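PDB 4FBL: LipS lipolytic enzyme from Unidentified, which probably hydrolyses ester bonds of lipids as a thermostable lipase of the alpha/beta-hydrolase fold. Local coordinates for residues N236-Y241 with K249-L254. Numbering follows the deposited sequence.
Sequences NGELIY and KELLWL
Tyr241 and Lys249 meet because of two first torsions: the tyrosine ring extends opposite its own backbone N (chi1 -179°), which carries it from the helix to the strand, while Lys249 sets CG between its N and carbonyl carbon (chi1 49°) and then runs out fully extended across the ring. The two side chains cross at about a right angle. Lys249 CE lies over one face of the Tyr241 ring, offset toward the rim and 3.8 Å from the ring centroid, a CH-pi contact. Farther along, Lys249 NZ makes a cation-pi interaction, 4.6 Å from the Tyr241 centroid, and donates a hydrogen bond to Tyr241 O at 3.1 Å. That bond is fairly straight at the acceptor, with a C=O...NZ angle of 156°, although the donor is tilted from the carbonyl plane. One lysine therefore grips both the ring and the main chain of the same residue. Near the plane of the ring, its edge meets Glu250 CA. Leu251 CB comes to 3.8 Å from Tyr241 CD1.

Leu251 fills the next step toward the start of the helix segment. Its CD1 sits 3.9 Å from Gly237 O, and its CD2 reaches Glu238 CG at 3.8 Å. The aliphatic part of Glu238 also meets the indole edge at Trp253 CZ2, with the carboxylate plane almost perpendicular to the ring; Arg227 adds a cation-pi partner to Trp253.

Segments 236-241 and 249-254 run antiparallel. Helix 235-243 and strand 249-254, the outermost strand of the mixed sheet within this chain, form with strand 221-226 a beta-alpha-beta unit of the alpha/beta-hydrolase fold. The chemistry is thus mixed: leucine and aromatic carbons supply the apolar contact, while the lysine ammonium, at the partly exposed margin, is probably stabilised by both the carbonyl of Tyr241 and the electron-rich ring face.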
# COMPACT_ATOMS: atom_id res chain seq x y z
N ASN C 236 5.52 3.96 -14.63
CA ASN C 236 4.18 4.23 -14.10
C ASN C 236 3.16 4.59 -15.20
O ASN C 236 2.04 4.11 -15.13
CB ASN C 236 4.17 5.27 -12.99
CG ASN C 236 4.51 4.66 -11.63
OD1 ASN C 236 5.66 4.65 -11.17
ND2 ASN C 236 3.51 4.17 -10.97
N GLY C 237 3.54 5.34 -16.24
CA GLY C 237 2.60 5.69 -17.32
C GLY C 237 2.15 4.45 -18.09
O GLY C 237 0.95 4.32 -18.46
N GLU C 238 3.10 3.51 -18.34
CA GLU C 238 2.75 2.25 -19.06
C GLU C 238 1.83 1.36 -18.24
O GLU C 238 0.87 0.80 -18.76
CB GLU C 238 4.02 1.49 -19.54
CG GLU C 238 4.74 2.34 -20.63
CD GLU C 238 6.19 1.97 -20.91
OE1 GLU C 238 6.49 1.83 -22.13
OE2 GLU C 238 7.04 1.87 -19.96
N LEU C 239 2.12 1.32 -16.94
CA LEU C 239 1.38 0.58 -15.97
C LEU C 239 -0.10 0.99 -16.02
O LEU C 239 -1.00 0.14 -16.12
CB LEU C 239 1.94 0.96 -14.57
CG LEU C 239 2.01 0.02 -13.36
CD1 LEU C 239 1.35 0.51 -12.06
CD2 LEU C 239 1.73 -1.55 -13.64
N ILE C 240 -0.33 2.31 -15.92
CA ILE C 240 -1.68 2.84 -16.07
C ILE C 240 -2.28 2.56 -17.46
O ILE C 240 -3.43 2.12 -17.59
CB ILE C 240 -1.67 4.36 -15.78
CG1 ILE C 240 -1.14 4.56 -14.33
CG2 ILE C 240 -3.09 4.97 -15.95
CD1 ILE C 240 -0.78 6.00 -14.00
N TYR C 241 -1.53 2.82 -18.51
CA TYR C 241 -2.09 2.67 -19.84
C TYR C 241 -2.57 1.22 -20.03
O TYR C 241 -3.67 0.96 -20.52
CB TYR C 241 -1.05 3.08 -20.89
CG TYR C 241 -1.58 2.98 -22.33
CD1 TYR C 241 -2.19 4.09 -22.93
CD2 TYR C 241 -1.49 1.75 -23.08
CE1 TYR C 241 -2.67 4.04 -24.25
CE2 TYR C 241 -2.01 1.67 -24.40
CZ TYR C 241 -2.58 2.83 -24.97
OH TYR C 241 -3.11 2.84 -26.26
N LYS C 249 -7.97 6.14 -24.49
CA LYS C 249 -6.82 6.39 -23.63
C LYS C 249 -5.69 6.78 -24.48
O LYS C 249 -5.59 6.30 -25.57
CB LYS C 249 -6.46 5.16 -22.80
CG LYS C 249 -6.33 3.82 -23.65
CD LYS C 249 -5.93 2.68 -22.77
CE LYS C 249 -5.60 1.35 -23.58
NZ LYS C 249 -5.63 0.10 -22.70
N GLU C 250 -4.81 7.64 -23.96
CA GLU C 250 -3.62 8.09 -24.70
C GLU C 250 -2.49 8.20 -23.71
O GLU C 250 -2.68 8.68 -22.61
CB GLU C 250 -3.90 9.47 -25.32
CG GLU C 250 -2.72 9.93 -26.20
CD GLU C 250 -2.81 11.40 -26.67
OE1 GLU C 250 -3.92 12.02 -26.74
OE2 GLU C 250 -1.72 11.92 -26.98
N LEU C 251 -1.30 7.75 -24.08
CA LEU C 251 -0.13 7.98 -23.29
C LEU C 251 0.72 9.09 -23.98
O LEU C 251 1.25 8.88 -25.08
CB LEU C 251 0.66 6.64 -23.08
CG LEU C 251 1.95 6.65 -22.26
CD1 LEU C 251 1.79 7.26 -20.86
CD2 LEU C 251 2.64 5.18 -22.14
N LEU C 252 0.81 10.25 -23.32
CA LEU C 252 1.66 11.37 -23.78
C LEU C 252 2.98 11.50 -23.03
O LEU C 252 3.02 11.85 -21.80
CB LEU C 252 0.90 12.69 -23.71
CG LEU C 252 1.69 13.94 -24.06
CD1 LEU C 252 1.97 13.98 -25.58
CD2 LEU C 252 0.70 15.09 -23.59
N TRP C 253 4.08 11.21 -23.75
CA TRP C 253 5.40 11.23 -23.15
C TRP C 253 5.99 12.61 -23.19
O TRP C 253 5.98 13.23 -24.25
CB TRP C 253 6.32 10.27 -23.91
CG TRP C 253 6.08 8.81 -23.57
CD1 TRP C 253 5.56 7.81 -24.40
CD2 TRP C 253 6.43 8.16 -22.33
NE1 TRP C 253 5.56 6.60 -23.72
CE2 TRP C 253 6.08 6.79 -22.46
CE3 TRP C 253 7.00 8.62 -21.13
CZ2 TRP C 253 6.26 5.85 -21.39
CZ3 TRP C 253 7.16 7.70 -20.07
CH2 TRP C 253 6.77 6.33 -20.22
N LEU C 254 6.48 13.13 -22.09
CA LEU C 254 7.07 14.46 -22.12
C LEU C 254 8.60 14.39 -22.38
O LEU C 254 9.32 13.76 -21.59
CB LEU C 254 6.76 15.22 -20.83
CG LEU C 254 5.25 15.45 -20.51
CD1 LEU C 254 5.04 16.06 -19.14
CD2 LEU C 254 4.46 16.21 -21.58